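Local coordinates for protein phosphoribosylaminoimidazole-succinocarboxamide synthase (Thermotoga maritima, PDB 1KUT) that catalyses the ATP-dependent joining of L-aspartate to 5-amino-1-(5-phospho-D-ribosyl)imidazole-4-carboxylate, giving SAICAR in purine biosynthesis, at residues I49-L54 with I59-V64; C43-A48 with L223-N228; Y171-D176 with V181-E186. One frame throughout, in Å; residues are numbered along the deposited sequence.

Interaction 1 (I49-L54 with I59-V64); sequences ILMKYL and IKTHLV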
# COMPACT_ATOMS: atom_id res chain seq x y z
N ILE B 49 17.98 6.81 25.17
CA ILE B 49 17.63 8.16 25.57
C ILE B 49 16.23 8.48 25.03
O ILE B 49 15.32 8.83 25.78
CB ILE B 49 18.65 9.17 24.99
CG1 ILE B 49 19.97 9.04 25.76
CG2 ILE B 49 18.08 10.59 25.00
CD1 ILE B 49 20.99 10.10 25.41
N LEU B 50 16.06 8.35 23.73
CA LEU B 50 14.76 8.61 23.13
C LEU B 50 13.63 7.77 23.76
O LEU B 50 12.60 8.32 24.17
CB LEU B 50 14.85 8.37 21.62
CG LEU B 50 15.27 9.52 20.68
CD1 LEU B 50 15.76 10.74 21.46
CD2 LEU B 50 16.31 9.02 19.69
N MSE B 51 13.80 6.46 23.87
CA MSE B 51 12.77 5.58 24.44
C MSE B 51 12.44 5.85 25.90
O MSE B 51 11.30 5.64 26.34
CB MSE B 51 13.16 4.12 24.28
CG MSE B 51 13.21 3.67 22.85
SE MSE B 51 13.08 1.75 22.80
CE MSE B 51 14.72 1.26 23.65
N LYS B 52 13.44 6.30 26.66
CA LYS B 52 13.26 6.64 28.06
C LYS B 52 12.32 7.86 28.10
O LYS B 52 11.35 7.90 28.86
CB LYS B 52 14.62 7.00 28.68
CG LYS B 52 14.59 7.28 30.18
CD LYS B 52 14.23 6.03 30.97
CE LYS B 52 14.23 6.29 32.47
NZ LYS B 52 13.56 5.18 33.22
N TYR B 53 12.62 8.84 27.26
CA TYR B 53 11.81 10.05 27.14
C TYR B 53 10.35 9.71 26.83
O TYR B 53 9.43 10.30 27.38
CB TYR B 53 12.38 10.92 26.02
CG TYR B 53 11.51 12.06 25.57
CD1 TYR B 53 11.36 13.22 26.34
CD2 TYR B 53 10.86 12.01 24.34
CE1 TYR B 53 10.59 14.30 25.89
CE2 TYR B 53 10.09 13.06 23.88
CZ TYR B 53 9.96 14.22 24.65
OH TYR B 53 9.20 15.27 24.18
N LEU B 54 10.17 8.78 25.91
CA LEU B 54 8.86 8.32 25.47
C LEU B 54 8.10 7.57 26.58
O LEU B 54 6.92 7.83 26.82
CB LEU B 54 9.04 7.38 24.27
CG LEU B 54 8.90 7.88 22.82
CD1 LEU B 54 9.32 9.33 22.70
CD2 LEU B 54 9.71 6.97 21.90
N ILE B 59 3.97 6.14 26.86
CA ILE B 59 4.12 5.34 25.67
C ILE B 59 4.88 4.09 26.09
O ILE B 59 5.92 4.18 26.75
CB ILE B 59 4.89 6.14 24.61
CG1 ILE B 59 4.00 7.30 24.16
CG2 ILE B 59 5.33 5.24 23.46
CD1 ILE B 59 4.69 8.39 23.35
N LYS B 60 4.34 2.93 25.73
CA LYS B 60 4.96 1.66 26.07
C LYS B 60 6.05 1.29 25.08
O LYS B 60 5.78 1.24 23.87
CB LYS B 60 3.91 0.53 26.08
CG LYS B 60 2.76 0.71 27.06
CD LYS B 60 1.80 -0.47 27.02
CE LYS B 60 0.77 -0.39 28.15
NZ LYS B 60 -0.04 0.87 28.08
N THR B 61 7.26 1.06 25.58
CA THR B 61 8.38 0.66 24.73
C THR B 61 9.03 -0.52 25.45
O THR B 61 8.79 -0.72 26.65
CB THR B 61 9.41 1.81 24.53
OG1 THR B 61 10.28 1.89 25.66
CG2 THR B 61 8.69 3.14 24.37
N HIS B 62 9.83 -1.30 24.73
CA HIS B 62 10.45 -2.47 25.33
C HIS B 62 11.75 -2.24 26.11
O HIS B 62 12.31 -3.19 26.66
CB HIS B 62 10.64 -3.56 24.24
CG HIS B 62 11.75 -3.30 23.26
ND1 HIS B 62 12.23 -2.04 22.97
CD2 HIS B 62 12.43 -4.15 22.45
CE1 HIS B 62 13.16 -2.12 22.04
NE2 HIS B 62 13.30 -3.39 21.71
N LEU B 63 12.22 -0.99 26.19
CA LEU B 63 13.45 -0.71 26.92
C LEU B 63 13.34 -0.86 28.43
O LEU B 63 12.48 -0.25 29.07
CB LEU B 63 13.96 0.71 26.63
CG LEU B 63 15.11 1.22 27.54
CD1 LEU B 63 16.38 0.40 27.29
CD2 LEU B 63 15.39 2.72 27.28
N VAL B 64 14.22 -1.67 29.01
CA VAL B 64 14.23 -1.79 30.45
C VAL B 64 15.36 -0.89 30.94
O VAL B 64 15.17 -0.09 31.85
CB VAL B 64 14.44 -3.25 30.92
CG1 VAL B 64 14.55 -3.28 32.47
CG2 VAL B 64 13.26 -4.12 30.45
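Selenomethionine M51 and L54 of helix 39-55 pack against I59, T61, H62 and L63 in a largely apolar helix-to-loop contact, where the chain leaves the helix, turns back and enters edge strand 63-67. A methionine suits the middle because its side chain is long and flexible: with chi2 at -160° the chain runs nearly straight from CA out to SE, which lies at the edge of the H62 imidazole. The selenium is 4.8 Å from the centroid of that ring and practically in its plane, 89° off the normal, about equally near ND1 and CE1. It is therefore a Met-aromatic contact made at the edge. L63 adds its CD2 methyl, 4.0 Å from M51 CB. At the turn, L54 CG meets I59 CD1 at 4.3 Å, and I59 N makes a weak hydrogen bond to L54 O (3.4 Å). T61 puts CG2 4.3 Å from L54 CB, while its hydroxyl is hydrogen-bonded to S55 at the end of the helix. Replacing H62 by an alanine is likely to leave the selenium of M51 without its aromatic edge and open a gap beside V74, I75 and L77, which the imidazole also touches. With a single, weak hydrogen bond across it, the contact relies mainly on fitted shape and dispersion, a role suited to methionine's soft, polarisable sulfur, replaced here by selenium.

Interaction 2 (C43-A48 with L223-N228); sequences CAETTA and LCRSLN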
# COMPACT_ATOMS: atom_id res chain seq x y z
N CYS B 43 24.15 4.18 18.46
CA CYS B 43 22.73 3.93 18.24
C CYS B 43 22.05 3.36 19.49
O CYS B 43 20.92 3.73 19.81
CB CYS B 43 22.55 3.00 17.03
SG CYS B 43 22.91 3.81 15.41
N ALA B 44 22.74 2.47 20.20
CA ALA B 44 22.18 1.88 21.40
C ALA B 44 21.84 3.00 22.38
O ALA B 44 20.73 3.06 22.90
CB ALA B 44 23.18 0.91 22.04
N GLU B 45 22.79 3.90 22.60
CA GLU B 45 22.53 4.99 23.54
C GLU B 45 21.49 6.02 23.09
O GLU B 45 20.69 6.47 23.91
CB GLU B 45 23.84 5.70 23.89
CG GLU B 45 23.66 6.82 24.89
CD GLU B 45 24.97 7.50 25.24
OE1 GLU B 45 24.94 8.48 26.02
OE2 GLU B 45 26.03 7.04 24.72
N THR B 46 21.46 6.41 21.82
CA THR B 46 20.44 7.38 21.43
C THR B 46 19.07 6.69 21.48
O THR B 46 18.07 7.32 21.78
CB THR B 46 20.73 8.05 20.05
OG1 THR B 46 19.95 7.46 19.01
CG2 THR B 46 22.20 7.94 19.70
N THR B 47 19.02 5.39 21.23
CA THR B 47 17.76 4.66 21.32
C THR B 47 17.25 4.72 22.77
O THR B 47 16.10 5.06 23.02
CB THR B 47 17.92 3.17 20.93
OG1 THR B 47 18.28 3.08 19.55
CG2 THR B 47 16.62 2.39 21.16
N ALA B 48 18.14 4.40 23.72
CA ALA B 48 17.82 4.40 25.14
C ALA B 48 17.39 5.75 25.69
O ALA B 48 16.54 5.83 26.58
CB ALA B 48 19.00 3.89 25.93
N LEU B 223 23.28 15.60 20.53
CA LEU B 223 22.04 16.35 20.54
C LEU B 223 21.07 15.75 21.57
O LEU B 223 20.53 16.46 22.41
CB LEU B 223 21.44 16.31 19.14
CG LEU B 223 20.11 16.98 18.88
CD1 LEU B 223 19.97 17.21 17.39
CD2 LEU B 223 18.99 16.10 19.39
N CYS B 224 20.88 14.44 21.51
CA CYS B 224 19.98 13.78 22.45
C CYS B 224 20.48 13.90 23.89
O CYS B 224 19.69 14.10 24.81
CB CYS B 224 19.80 12.31 22.06
SG CYS B 224 18.83 12.09 20.53
N ARG B 225 21.79 13.79 24.08
CA ARG B 225 22.36 13.92 25.43
C ARG B 225 22.06 15.32 25.96
O ARG B 225 21.63 15.50 27.11
CB ARG B 225 23.87 13.71 25.39
CG ARG B 225 24.30 12.26 25.24
CD ARG B 225 25.82 12.14 25.15
NE ARG B 225 26.27 10.75 25.19
CZ ARG B 225 27.52 10.37 24.98
NH1 ARG B 225 28.45 11.28 24.72
NH2 ARG B 225 27.87 9.08 25.06
N SER B 226 22.28 16.31 25.11
CA SER B 226 22.06 17.71 25.48
C SER B 226 20.63 17.99 25.94
O SER B 226 20.41 18.49 27.05
CB SER B 226 22.38 18.62 24.29
OG SER B 226 22.47 19.96 24.71
N LEU B 227 19.67 17.64 25.09
CA LEU B 227 18.26 17.84 25.40
C LEU B 227 17.87 17.00 26.62
O LEU B 227 16.98 17.38 27.39
CB LEU B 227 17.41 17.44 24.20
CG LEU B 227 17.81 18.16 22.91
CD1 LEU B 227 17.18 17.50 21.70
CD2 LEU B 227 17.38 19.61 23.03
N ASN B 228 18.55 15.88 26.79
CA ASN B 228 18.28 14.97 27.89
C ASN B 228 18.68 15.53 29.25
O ASN B 228 18.04 15.24 30.27
CB ASN B 228 19.02 13.66 27.63
CG ASN B 228 18.53 12.53 28.51
OD1 ASN B 228 17.32 12.33 28.64
ND2 ASN B 228 19.46 11.77 29.09
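E45 and R225 form the charged part of this contact between helix 39-55 and the C-terminal helix 214-229. The arginine grips the carboxylate side-on with two nitrogens: NE of R225 donates to OE1 of E45 at 2.8 Å, and NH2 of R225 to OE2 of E45, also at 2.8 Å. Neither approach is perfectly flat. OE1 is met from above the carboxylate plane, OE2 on its syn side and much nearer that plane, and the two flat groups stand 44° apart. Both bonds are reasonably straight, the NE bond at 157° slightly more so. Two long side chains are what the distance between the helices needs. CG of E45 lies opposite the backbone N (chi1 -178°) and the rest of the chain is extended, carrying the carboxylate well out from its helix, while R225 is stretched from CG to NE and comes in at about a right angle.

The apolar part is smaller and more deeply buried. CB of T46 lies 4.5 Å from SG of C224, where the backbones come nearest, with CA atoms of these two residues 6.5 Å apart; short side chains suit such a close approach. L221, one turn before C224, lies against both E45 and T46.

Within helix 39-55, the hydroxyl of T47 donates to the carbonyl O of C43 at 2.7 Å, on the face opposite that used by T47 N, so one carbonyl serves two donors. The same hydroxyl is also bonded to I187.

The whole is a helix-helix packing interface with small residues at the buried close approach and a bidentate salt bridge toward the more exposed rim, fastening the C-terminal helix to helix 39-55.

Interaction 3 (Y171-D176 with V181-E186); sequences YEFGLD and VVLGDE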
# COMPACT_ATOMS: atom_id res chain seq x y z
N TYR B 171 8.97 2.68 12.56
CA TYR B 171 8.82 1.95 13.83
C TYR B 171 8.52 0.47 13.58
O TYR B 171 8.26 0.05 12.45
CB TYR B 171 7.67 2.51 14.66
CG TYR B 171 7.76 4.00 14.96
CD1 TYR B 171 8.71 4.49 15.86
CD2 TYR B 171 6.91 4.91 14.34
CE1 TYR B 171 8.80 5.85 16.13
CE2 TYR B 171 6.98 6.27 14.60
CZ TYR B 171 7.92 6.73 15.50
OH TYR B 171 7.97 8.06 15.79
N GLU B 172 8.57 -0.29 14.66
CA GLU B 172 8.26 -1.72 14.68
C GLU B 172 7.66 -1.98 16.06
O GLU B 172 8.22 -1.55 17.08
CB GLU B 172 9.50 -2.57 14.43
CG GLU B 172 9.87 -2.67 12.94
CD GLU B 172 11.10 -3.53 12.67
OE1 GLU B 172 11.35 -4.50 13.42
OE2 GLU B 172 11.82 -3.23 11.68
N PHE B 173 6.51 -2.63 16.08
CA PHE B 173 5.80 -2.93 17.32
C PHE B 173 5.66 -4.42 17.59
O PHE B 173 5.83 -5.25 16.68
CB PHE B 173 4.41 -2.32 17.30
CG PHE B 173 4.39 -0.81 17.23
CD1 PHE B 173 4.55 -0.16 16.01
CD2 PHE B 173 4.14 -0.06 18.38
CE1 PHE B 173 4.47 1.23 15.92
CE2 PHE B 173 4.05 1.32 18.31
CZ PHE B 173 4.22 1.97 17.06
N GLY B 174 5.32 -4.73 18.84
CA GLY B 174 5.15 -6.11 19.24
C GLY B 174 4.16 -6.20 20.38
O GLY B 174 3.67 -5.18 20.87
N LEU B 175 3.86 -7.42 20.80
CA LEU B 175 2.93 -7.65 21.90
C LEU B 175 3.70 -8.18 23.10
O LEU B 175 4.48 -9.12 22.96
CB LEU B 175 1.85 -8.66 21.48
CG LEU B 175 0.52 -8.21 20.85
CD1 LEU B 175 0.57 -6.76 20.44
CD2 LEU B 175 0.19 -9.10 19.66
N ASP B 176 3.51 -7.58 24.26
CA ASP B 176 4.20 -8.08 25.45
C ASP B 176 3.42 -9.30 25.98
O ASP B 176 2.58 -9.84 25.27
CB ASP B 176 4.33 -7.00 26.53
CG ASP B 176 3.01 -6.33 26.86
OD1 ASP B 176 1.95 -6.98 26.78
OD2 ASP B 176 3.04 -5.13 27.23
N VAL B 181 0.37 -3.50 22.74
CA VAL B 181 1.18 -3.12 21.60
C VAL B 181 2.32 -2.32 22.22
O VAL B 181 2.10 -1.39 23.01
CB VAL B 181 0.36 -2.26 20.58
CG1 VAL B 181 1.27 -1.62 19.54
CG2 VAL B 181 -0.67 -3.14 19.87
N VAL B 182 3.55 -2.71 21.90
CA VAL B 182 4.75 -2.07 22.45
C VAL B 182 5.75 -1.75 21.35
O VAL B 182 5.94 -2.55 20.42
CB VAL B 182 5.43 -2.99 23.47
CG1 VAL B 182 6.62 -2.30 24.10
CG2 VAL B 182 4.42 -3.42 24.54
N LEU B 183 6.40 -0.60 21.46
CA LEU B 183 7.41 -0.17 20.50
C LEU B 183 8.66 -1.02 20.72
O LEU B 183 9.21 -1.06 21.81
CB LEU B 183 7.75 1.31 20.70
CG LEU B 183 8.81 1.83 19.71
CD1 LEU B 183 8.14 2.10 18.36
CD2 LEU B 183 9.45 3.10 20.24
N GLY B 184 9.10 -1.71 19.67
CA GLY B 184 10.30 -2.51 19.78
C GLY B 184 11.39 -1.83 18.98
O GLY B 184 11.46 -0.60 18.89
N ASP B 185 12.24 -2.65 18.38
CA ASP B 185 13.34 -2.20 17.55
C ASP B 185 14.18 -1.09 18.15
O ASP B 185 14.60 -1.18 19.30
CB ASP B 185 12.83 -1.78 16.18
CG ASP B 185 13.90 -1.95 15.10
OD1 ASP B 185 14.45 -3.06 14.99
OD2 ASP B 185 14.19 -0.98 14.36
N GLU B 186 14.44 -0.03 17.39
CA GLU B 186 15.28 1.06 17.87
C GLU B 186 14.80 2.45 17.43
O GLU B 186 13.72 2.59 16.84
CB GLU B 186 16.72 0.84 17.39
CG GLU B 186 16.93 1.02 15.87
CD GLU B 186 18.38 0.79 15.43
OE1 GLU B 186 18.78 -0.38 15.23
OE2 GLU B 186 19.13 1.78 15.28
O HOH W 1 11.19 0.97 16.58
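E172 and G184 are joined by the straightest of the three backbone hydrogen bonds in this hairpin: G184 N reaches E172 O at 2.7 Å, with an N-H...O angle of 162°. G174 and V182 then form an antiparallel hydrogen-bonded pair, G174 N to V182 O at 2.8 Å and V182 N to G174 O at 2.7 Å. F173 with L183 and L175 with V181 are the flanking non-hydrogen-bonded pairs.

Just past the end of strand 181-183, the carboxylates of D185 and E172 stack, their planes 20° apart and E172 OE1 3.8 Å from D185 OD1. This pairing of like charges is probably eased by lysines: E172 makes salt bridges to K116 and K170, and D185 has weak, long ion pairs with K8 and K170.

Packing follows on the face bearing F173, L183, L175 and V181. CD1 of L183 lies over one face of the F173 ring, offset toward its rim, and also meets Y171 CD1 at 3.5 Å, so one leucine methyl touches both aromatic rings. CG of L183 is trans to its own N (chi1 -180°), which swings the isobutyl end toward those rings. V181, beta-branched as suits a strand, offers two methyls to two neighbours, CG1 to F173 CD2 at 3.5 Å and CG2 to L175 CD1 at 3.9 Å.

Helix 138-160 covers this face, touching Y171, F173 and L175, and the Y171 hydroxyl is hydrogen-bonded to T152. Strand 78-87 pairs with the other edge of strand 164-175, while L183 exchanges backbone hydrogen bonds with K60 and H62, so the 59-64 segment runs along the hairpin's outer side.

Interactions 1 and 2 share helix 39-55, and their centres lie 11 Å apart. C224, which meets T46 in interaction 2, also touches L50 one turn further along helix 39-55, L50 CD1 being 3.5 Å from C224 SG, and L63 CD2 packs on A48 O at 3.4 Å. Interaction 3 meets interaction 1 through the backbone: H62 N and L183 O are 3.0 Å apart and K60 O and L183 N 3.1 Å, both probable hydrogen bonds, so the 59-64 segment lies between helix and hairpin. Interactions 2 and 3, with centres 19 Å apart, touch more lightly, T47 OG1 approaching E186 CB at 3.5 Å. Interactions 1 and 3 are both nested within the chain loop closed by interaction 2.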